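Local coordinates for protein inorganic pyrophosphatase (Helicobacter pylori, PDB 2BQY) that hydrolyses inorganic pyrophosphate to two phosphate ions, probably with magnesium as its cofactor, and works as a homohexamer, at residues A[16-21]-A[54-59]; A[67-72]-A[99-104]. One frame throughout, in Å; residues are numbered along the deposited sequence.

Interaction 1: A[16-21]-A[54-59]. With POP (pyrophosphate 2-), chain B.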
ATOM      1  N   CYS A  16      23.959  -7.096 -14.525  1.00 45.60           N
ATOM      2  CA  CYS A  16      22.962  -7.341 -13.488  1.00 46.42           C
ATOM      3  C   CYS A  16      23.207  -6.501 -12.235  1.00 44.23           C
ATOM      4  O   CYS A  16      24.360  -6.284 -11.827  1.00 42.76           O
ATOM      5  CB  CYS A  16      22.914  -8.830 -13.114  1.00 46.79           C
ATOM      6  SG  CYS A  16      24.226  -9.341 -12.068  1.00 54.95           S
ATOM      7  N   VAL A  17      22.117  -6.028 -11.635  1.00 43.20           N
ATOM      8  CA  VAL A  17      22.183  -5.215 -10.427  1.00 42.20           C
ATOM      9  C   VAL A  17      21.457  -5.937  -9.301  1.00 42.16           C
ATOM     10  O   VAL A  17      20.364  -6.467  -9.488  1.00 43.13           O
ATOM     11  CB  VAL A  17      21.512  -3.833 -10.631  1.00 39.81           C
ATOM     12  CG1 VAL A  17      21.695  -2.985  -9.407  1.00 40.81           C
ATOM     13  CG2 VAL A  17      22.086  -3.150 -11.853  1.00 40.91           C
ATOM     14  N   VAL A  18      22.082  -5.973  -8.131  1.00 42.42           N
ATOM     15  CA  VAL A  18      21.474  -6.615  -6.975  1.00 42.18           C
ATOM     16  C   VAL A  18      20.749  -5.545  -6.161  1.00 42.10           C
ATOM     17  O   VAL A  18      21.373  -4.725  -5.507  1.00 41.32           O
ATOM     18  CB  VAL A  18      22.544  -7.312  -6.087  1.00 43.58           C
ATOM     19  CG1 VAL A  18      21.887  -7.977  -4.893  1.00 43.09           C
ATOM     20  CG2 VAL A  18      23.311  -8.332  -6.902  1.00 41.20           C
ATOM     21  N   ILE A  19      19.421  -5.564  -6.207  1.00 41.29           N
ATOM     22  CA  ILE A  19      18.608  -4.587  -5.497  1.00 39.83           C
ATOM     23  C   ILE A  19      18.679  -4.738  -3.992  1.00 38.93           C
ATOM     24  O   ILE A  19      18.388  -5.788  -3.454  1.00 41.98           O
ATOM     25  CB  ILE A  19      17.116  -4.679  -5.938  1.00 39.88           C
ATOM     26  CG1 ILE A  19      17.011  -4.525  -7.463  1.00 40.28           C
ATOM     27  CG2 ILE A  19      16.302  -3.613  -5.242  1.00 36.53           C
ATOM     28  CD1 ILE A  19      17.560  -3.209  -7.995  1.00 38.30           C
ATOM     29  N   GLU A  20      19.089  -3.670  -3.327  1.00 36.91           N
ATOM     30  CA  GLU A  20      19.157  -3.664  -1.879  1.00 37.47           C
ATOM     31  C   GLU A  20      18.075  -2.735  -1.325  1.00 37.80           C
ATOM     32  O   GLU A  20      17.664  -2.849  -0.181  1.00 36.18           O
ATOM     33  CB  GLU A  20      20.532  -3.178  -1.434  1.00 39.16           C
ATOM     34  CG  GLU A  20      21.684  -4.103  -1.820  1.00 43.24           C
ATOM     35  CD  GLU A  20      23.043  -3.541  -1.414  1.00 41.13           C
ATOM     36  OE1 GLU A  20      23.382  -2.424  -1.861  1.00 42.63           O
ATOM     37  OE2 GLU A  20      23.767  -4.213  -0.644  1.00 40.84           O
ATOM     38  N   ILE A  21      17.621  -1.812  -2.159  1.00 38.93           N
ATOM     39  CA  ILE A  21      16.604  -0.847  -1.775  1.00 39.97           C
ATOM     40  C   ILE A  21      15.583  -0.712  -2.885  1.00 40.59           C
ATOM     41  O   ILE A  21      15.934  -0.587  -4.045  1.00 39.50           O
ATOM     42  CB  ILE A  21      17.223   0.532  -1.512  1.00 39.46           C
ATOM     43  CG1 ILE A  21      18.416   0.392  -0.566  1.00 43.78           C
ATOM     44  CG2 ILE A  21      16.192   1.441  -0.889  1.00 41.31           C
ATOM     45  CD1 ILE A  21      19.292   1.656  -0.467  1.00 40.58           C
ATOM     46  N   TYR A  54      17.592   0.935  -5.683  1.00 39.84           N
ATOM     47  CA  TYR A  54      19.014   1.044  -5.400  1.00 39.26           C
ATOM     48  C   TYR A  54      19.656  -0.326  -5.199  1.00 38.82           C
ATOM     49  O   TYR A  54      19.126  -1.183  -4.497  1.00 33.91           O
ATOM     50  CB  TYR A  54      19.230   1.884  -4.139  1.00 40.06           C
ATOM     51  CG  TYR A  54      20.689   2.259  -3.911  1.00 42.42           C
ATOM     52  CD1 TYR A  54      21.233   3.395  -4.499  1.00 45.45           C
ATOM     53  CD2 TYR A  54      21.530   1.460  -3.123  1.00 38.31           C
ATOM     54  CE1 TYR A  54      22.573   3.726  -4.307  1.00 46.21           C
ATOM     55  CE2 TYR A  54      22.861   1.784  -2.933  1.00 38.38           C
ATOM     56  CZ  TYR A  54      23.367   2.912  -3.524  1.00 42.46           C
ATOM     57  OH  TYR A  54      24.673   3.251  -3.339  1.00 45.18           O
ATOM     58  N   GLY A  55      20.816  -0.517  -5.808  1.00 40.42           N
ATOM     59  CA  GLY A  55      21.523  -1.777  -5.688  1.00 41.79           C
ATOM     60  C   GLY A  55      22.994  -1.658  -6.040  1.00 42.20           C
ATOM     61  O   GLY A  55      23.557  -0.583  -6.059  1.00 41.19           O
ATOM     62  N   PHE A  56      23.631  -2.785  -6.320  1.00 42.81           N
ATOM     63  CA  PHE A  56      25.048  -2.793  -6.653  1.00 43.12           C
ATOM     64  C   PHE A  56      25.360  -3.850  -7.701  1.00 42.88           C
ATOM     65  O   PHE A  56      24.638  -4.830  -7.829  1.00 40.14           O
ATOM     66  CB  PHE A  56      25.885  -3.061  -5.391  1.00 43.32           C
ATOM     67  CG  PHE A  56      25.777  -4.471  -4.872  1.00 43.06           C
ATOM     68  CD1 PHE A  56      26.569  -5.488  -5.406  1.00 43.07           C
ATOM     69  CD2 PHE A  56      24.883  -4.783  -3.855  1.00 42.42           C
ATOM     70  CE1 PHE A  56      26.478  -6.804  -4.935  1.00 39.85           C
ATOM     71  CE2 PHE A  56      24.784  -6.103  -3.375  1.00 40.90           C
ATOM     72  CZ  PHE A  56      25.584  -7.111  -3.921  1.00 41.25           C
ATOM     73  N   VAL A  57      26.434  -3.637  -8.446  1.00 43.11           N
ATOM     74  CA  VAL A  57      26.867  -4.581  -9.464  1.00 44.00           C
ATOM     75  C   VAL A  57      27.870  -5.524  -8.811  1.00 44.14           C
ATOM     76  O   VAL A  57      28.894  -5.091  -8.307  1.00 46.39           O
ATOM     77  CB  VAL A  57      27.534  -3.864 -10.657  1.00 43.71           C
ATOM     78  CG1 VAL A  57      27.964  -4.903 -11.695  1.00 43.45           C
ATOM     79  CG2 VAL A  57      26.564  -2.859 -11.277  1.00 40.74           C
ATOM     80  N   PRO A  58      27.565  -6.830  -8.793  1.00 42.87           N
ATOM     81  CA  PRO A  58      28.469  -7.808  -8.176  1.00 42.54           C
ATOM     82  C   PRO A  58      29.755  -8.040  -8.959  1.00 42.75           C
ATOM     83  O   PRO A  58      29.796  -7.838 -10.170  1.00 42.04           O
ATOM     84  CB  PRO A  58      27.602  -9.062  -8.081  1.00 43.41           C
ATOM     85  CG  PRO A  58      26.749  -8.952  -9.304  1.00 44.45           C
ATOM     86  CD  PRO A  58      26.350  -7.488  -9.302  1.00 40.98           C
ATOM     87  N   ASN A  59      30.799  -8.468  -8.252  1.00 42.90           N
ATOM     88  CA  ASN A  59      32.099  -8.746  -8.861  1.00 42.51           C
ATOM     89  C   ASN A  59      32.774  -7.506  -9.441  1.00 42.80           C
ATOM     90  O   ASN A  59      33.394  -7.559 -10.496  1.00 41.93           O
ATOM     91  CB  ASN A  59      31.957  -9.822  -9.942  1.00 44.45           C
ATOM     92  CG  ASN A  59      31.533 -11.143  -9.382  1.00 44.72           C
ATOM     93  OD1 ASN A  59      31.385 -12.103 -10.115  1.00 53.31           O
ATOM     94  ND2 ASN A  59      31.327 -11.197  -8.074  1.00 47.62           N
TER
HETATM   95  P1  POP B1174      26.395   5.869   2.267  1.00 66.56           P
HETATM   96  O1  POP B1174      25.626   6.028   3.605  1.00 60.20           O
HETATM   97  O2  POP B1174      27.716   4.966   2.356  1.00 54.13           O
HETATM   98  O3  POP B1174      26.712   7.259   1.625  1.00 58.00           O
HETATM   99  O   POP B1174      25.316   5.057   1.283  1.00 60.65           O
HETATM  100  P2  POP B1174      25.702   4.646  -0.299  1.00 60.35           P
HETATM  101  O4  POP B1174      26.949   3.727  -0.252  1.00 52.04           O
HETATM  102  O5  POP B1174      24.457   3.940  -0.787  1.00 53.10           O
HETATM  103  O6  POP B1174      26.002   5.971  -1.050  1.00 49.75           O
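Tyr54 O takes two backbone N-H groups at once, Glu20 N at 2.7 Å and Ile21 N at 2.9 Å, which makes this a classic beta bulge at the corner where the chain leaves strand 15-19. The Glu20 donor lies in the carbonyl plane of Tyr54, while the Ile21 donor is tilted 18° from it. Tyr54 N returns a bond to Ile21 O. Before the bulge, Val18 and Phe56 are an antiparallel hydrogen-bonded pair: Val18 N points almost straight at Phe56 O, 2.8 Å away, and Phe56 N returns a more bent bond to Val18 O. Gly55 brings its CA to 3.0 Å from Val18 O, so close that there is no space for a side chain directed at that oxygen.

Ile21 and Tyr54 project side by side, and the methyl CD1 of Ile21 packs obliquely on the ring at CD2 of Tyr54 (3.5 Å). The phenol reaches into the substrate site, where Tyr54 OH stands 2.7 Å from O5 of the bound pyrophosphate and also hydrogen-bonds Lys103. Phe56 CG sits between backbone N and carbonyl carbon (chi1 71°), which swings the ring over Val18, whose CB makes a CH-pi contact. Glu20, its OE2 tied to Leu31 N, brings its carboxylate carbon CD to the ring edge, 3.3 Å from Phe56 CD2, with the two planes 71° apart.

Interaction 2: A[67-72]-A[99-104]; sequences PVDALV and GMDEKL. With POP (pyrophosphate 2-), chain B.
Asp69 and Lys103 stand side by side on neighbouring parallel strands and point the same way, toward the bound pyrophosphate. Asp69 OD2 and Lys103 NZ form a long salt bridge of 3.5 Å. Lys103 gets its ammonium group there by a nearly extended chain that bends only at the last torsion (chi4 -50°). From that position Lys103 NZ meets Asp101 OD1 at 2.7 Å, approaching the carboxylate on its syn side but 25° out of its plane. The same nitrogen donates to O6 of the pyrophosphate, also 2.7 Å away.

A water ties the two strands together beside this network: it accepts from Asp69 N and donates to both Asp69 OD2 and Glu102 O, linking the Asp69 carboxylate to its own backbone and to strand 99-108. Farther along, Leu71 comes across the lysine chain obliquely and sets its CD1 methyl 3.6 Å from Lys103 CB, with Phe137 of helix 127-139 touching both side chains. Ala70 and Leu104 share a face of the sheet, where their CB atoms meet; from the loop before the strand, Val68 crosses Leu104 at about a right angle, its CG2 against Leu104 CD1. The backbones join through Leu104 N to Asp69 O and a short bond of 2.6 Å from Leu71 N to Leu104 O.

Asp69 and Asp101 are predicted to bind magnesium, and Asp69 OD2 lies 4.3 Å from Asp101 OD2. Two like charges this close would favour a cation nearby. Here the Lys103 ammonium answers both carboxylates and a pyrophosphate oxygen, and probably offsets part of the negative charge gathered at this predicted magnesium site.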
ATOM      1  N   PRO A  67      31.448  -3.051  -3.889  1.00 42.49           N
ATOM      2  CA  PRO A  67      31.051  -3.127  -5.302  1.00 42.39           C
ATOM      3  C   PRO A  67      30.376  -1.833  -5.752  1.00 43.84           C
ATOM      4  O   PRO A  67      29.591  -1.240  -5.008  1.00 42.08           O
ATOM      5  CB  PRO A  67      30.104  -4.335  -5.348  1.00 42.52           C
ATOM      6  CG  PRO A  67      29.549  -4.381  -3.953  1.00 44.60           C
ATOM      7  CD  PRO A  67      30.776  -4.097  -3.100  1.00 41.40           C
ATOM      8  N   VAL A  68      30.698  -1.391  -6.966  1.00 44.86           N
ATOM      9  CA  VAL A  68      30.123  -0.161  -7.514  1.00 42.69           C
ATOM     10  C   VAL A  68      28.591  -0.140  -7.381  1.00 43.26           C
ATOM     11  O   VAL A  68      27.915  -1.130  -7.683  1.00 43.40           O
ATOM     12  CB  VAL A  68      30.499   0.017  -9.010  1.00 42.29           C
ATOM     13  CG1 VAL A  68      29.920  -1.111  -9.830  1.00 41.30           C
ATOM     14  CG2 VAL A  68      30.003   1.349  -9.515  1.00 41.90           C
ATOM     15  N   ASP A  69      28.057   0.989  -6.924  1.00 42.60           N
ATOM     16  CA  ASP A  69      26.627   1.152  -6.749  1.00 41.51           C
ATOM     17  C   ASP A  69      25.945   1.561  -8.053  1.00 41.44           C
ATOM     18  O   ASP A  69      26.558   2.136  -8.958  1.00 40.08           O
ATOM     19  CB  ASP A  69      26.350   2.210  -5.687  1.00 42.50           C
ATOM     20  CG  ASP A  69      26.820   1.801  -4.313  1.00 42.75           C
ATOM     21  OD1 ASP A  69      26.326   0.756  -3.816  1.00 46.59           O
ATOM     22  OD2 ASP A  69      27.673   2.527  -3.739  1.00 45.60           O
ATOM     23  N   ALA A  70      24.655   1.267  -8.138  1.00 42.93           N
ATOM     24  CA  ALA A  70      23.875   1.607  -9.321  1.00 42.17           C
ATOM     25  C   ALA A  70      22.390   1.780  -9.008  1.00 40.75           C
ATOM     26  O   ALA A  70      21.804   1.007  -8.246  1.00 39.00           O
ATOM     27  CB  ALA A  70      24.045   0.538 -10.374  1.00 44.11           C
ATOM     28  N   LEU A  71      21.797   2.817  -9.589  1.00 39.46           N
ATOM     29  CA  LEU A  71      20.380   3.073  -9.406  1.00 40.09           C
ATOM     30  C   LEU A  71      19.628   2.542 -10.618  1.00 41.17           C
ATOM     31  O   LEU A  71      19.971   2.855 -11.754  1.00 41.32           O
ATOM     32  CB  LEU A  71      20.113   4.570  -9.259  1.00 39.81           C
ATOM     33  CG  LEU A  71      20.561   5.266  -7.971  1.00 41.88           C
ATOM     34  CD1 LEU A  71      22.074   5.443  -7.939  1.00 43.17           C
ATOM     35  CD2 LEU A  71      19.900   6.620  -7.905  1.00 44.81           C
ATOM     36  N   VAL A  72      18.611   1.720 -10.371  1.00 42.31           N
ATOM     37  CA  VAL A  72      17.799   1.154 -11.445  1.00 39.40           C
ATOM     38  C   VAL A  72      16.460   1.880 -11.536  1.00 38.35           C
ATOM     39  O   VAL A  72      15.569   1.687 -10.728  1.00 32.73           O
ATOM     40  CB  VAL A  72      17.563  -0.362 -11.230  1.00 42.47           C
ATOM     41  CG1 VAL A  72      16.767  -0.938 -12.391  1.00 40.02           C
ATOM     42  CG2 VAL A  72      18.892  -1.070 -11.090  1.00 41.30           C
ATOM     43  N   GLY A  99      34.434  10.277   0.827  1.00 46.39           N
ATOM     44  CA  GLY A  99      35.236  10.632  -0.331  1.00 44.28           C
ATOM     45  C   GLY A  99      34.376  10.734  -1.575  1.00 44.12           C
ATOM     46  O   GLY A  99      33.153  10.916  -1.498  1.00 42.87           O
ATOM     47  N   MET A 100      35.013  10.605  -2.734  1.00 43.85           N
ATOM     48  CA  MET A 100      34.286  10.706  -3.991  1.00 44.39           C
ATOM     49  C   MET A 100      33.430   9.460  -4.170  1.00 45.03           C
ATOM     50  O   MET A 100      33.923   8.340  -4.032  1.00 46.36           O
ATOM     51  CB  MET A 100      35.265  10.861  -5.163  1.00 45.94           C
ATOM     52  CG  MET A 100      34.680  11.545  -6.392  1.00 46.62           C
ATOM     53  SD  MET A 100      33.896  13.208  -5.955  1.00 58.54           S
ATOM     54  CE  MET A 100      35.156  13.812  -4.835  1.00 48.09           C
ATOM     55  N   ASP A 101      32.151   9.653  -4.488  1.00 44.74           N
ATOM     56  CA  ASP A 101      31.236   8.532  -4.675  1.00 44.02           C
ATOM     57  C   ASP A 101      30.653   8.528  -6.096  1.00 43.68           C
ATOM     58  O   ASP A 101      30.277   9.561  -6.651  1.00 45.78           O
ATOM     59  CB  ASP A 101      30.106   8.613  -3.646  1.00 44.58           C
ATOM     60  CG  ASP A 101      29.278   7.352  -3.594  1.00 46.47           C
ATOM     61  OD1 ASP A 101      28.214   7.394  -2.935  1.00 47.36           O
ATOM     62  OD2 ASP A 101      29.691   6.330  -4.193  1.00 51.08           O
ATOM     63  N   GLU A 102      30.580   7.349  -6.696  1.00 43.09           N
ATOM     64  CA  GLU A 102      30.048   7.228  -8.042  1.00 43.02           C
ATOM     65  C   GLU A 102      28.830   6.302  -8.017  1.00 42.21           C
ATOM     66  O   GLU A 102      28.873   5.199  -7.433  1.00 45.50           O
ATOM     67  CB  GLU A 102      31.116   6.641  -8.959  1.00 43.84           C
ATOM     68  CG  GLU A 102      32.540   7.134  -8.639  1.00 47.66           C
ATOM     69  CD  GLU A 102      33.440   7.181  -9.875  1.00 49.26           C
ATOM     70  OE1 GLU A 102      33.087   7.904 -10.848  1.00 52.10           O
ATOM     71  OE2 GLU A 102      34.497   6.494  -9.868  1.00 51.49           O
ATOM     72  N   LYS A 103      27.742   6.751  -8.637  1.00 41.09           N
ATOM     73  CA  LYS A 103      26.538   5.939  -8.692  1.00 40.14           C
ATOM     74  C   LYS A 103      26.021   5.793 -10.118  1.00 39.34           C
ATOM     75  O   LYS A 103      25.521   6.743 -10.715  1.00 38.47           O
ATOM     76  CB  LYS A 103      25.456   6.530  -7.787  1.00 40.48           C
ATOM     77  CG  LYS A 103      25.931   6.719  -6.362  1.00 42.93           C
ATOM     78  CD  LYS A 103      24.816   6.857  -5.402  1.00 40.83           C
ATOM     79  CE  LYS A 103      25.345   6.854  -3.969  1.00 42.56           C
ATOM     80  NZ  LYS A 103      26.264   5.715  -3.705  1.00 38.36           N
ATOM     81  N   LEU A 104      26.150   4.586 -10.658  1.00 39.92           N
ATOM     82  CA  LEU A 104      25.691   4.306 -12.012  1.00 40.95           C
ATOM     83  C   LEU A 104      24.169   4.447 -12.171  1.00 40.89           C
ATOM     84  O   LEU A 104      23.401   4.036 -11.306  1.00 39.67           O
ATOM     85  CB  LEU A 104      26.121   2.893 -12.413  1.00 41.00           C
ATOM     86  CG  LEU A 104      27.616   2.581 -12.384  1.00 41.81           C
ATOM     87  CD1 LEU A 104      27.836   1.097 -12.718  1.00 40.61           C
ATOM     88  CD2 LEU A 104      28.336   3.467 -13.345  1.00 37.77           C
TER
HETATM   89  P1  POP B1174      26.395   5.869   2.267  1.00 66.56           P
HETATM   90  O1  POP B1174      25.626   6.028   3.605  1.00 60.20           O
HETATM   91  O2  POP B1174      27.716   4.966   2.356  1.00 54.13           O
HETATM   92  O3  POP B1174      26.712   7.259   1.625  1.00 58.00           O
HETATM   93  O   POP B1174      25.316   5.057   1.283  1.00 60.65           O
HETATM   94  P2  POP B1174      25.702   4.646  -0.299  1.00 60.35           P
HETATM   95  O4  POP B1174      26.949   3.727  -0.252  1.00 52.04           O
HETATM   96  O5  POP B1174      24.457   3.940  -0.787  1.00 53.10           O
HETATM   97  O6  POP B1174      26.002   5.971  -1.050  1.00 49.75           O
HETATM   98  O   HOH W   1      29.715   2.942  -5.729  1.00 46.99           O

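Overall arrangement
Both segments of interaction 1 precede those of interaction 2 in the chain, and the two centres lie about 10 Å apart in the curled, barrel-like mixed sheet at the core of family I pyrophosphatases. Strand 69-72 is the next strand after 53-56 and pairs antiparallel with it, linked through Gly55 O and Ala70 N, so the two contacts run on as 15-19, 53-56, 69-72 and 99-108 across the sheet. The last of these pairings is parallel. On the face that carries Tyr54 and Phe56, Phe56 packs on Pro67 and Tyr54 meets Lys103 at the pyrophosphate. The sheet thus brings predicted substrate- and magnesium-binding residues from separate strands together around one ligand.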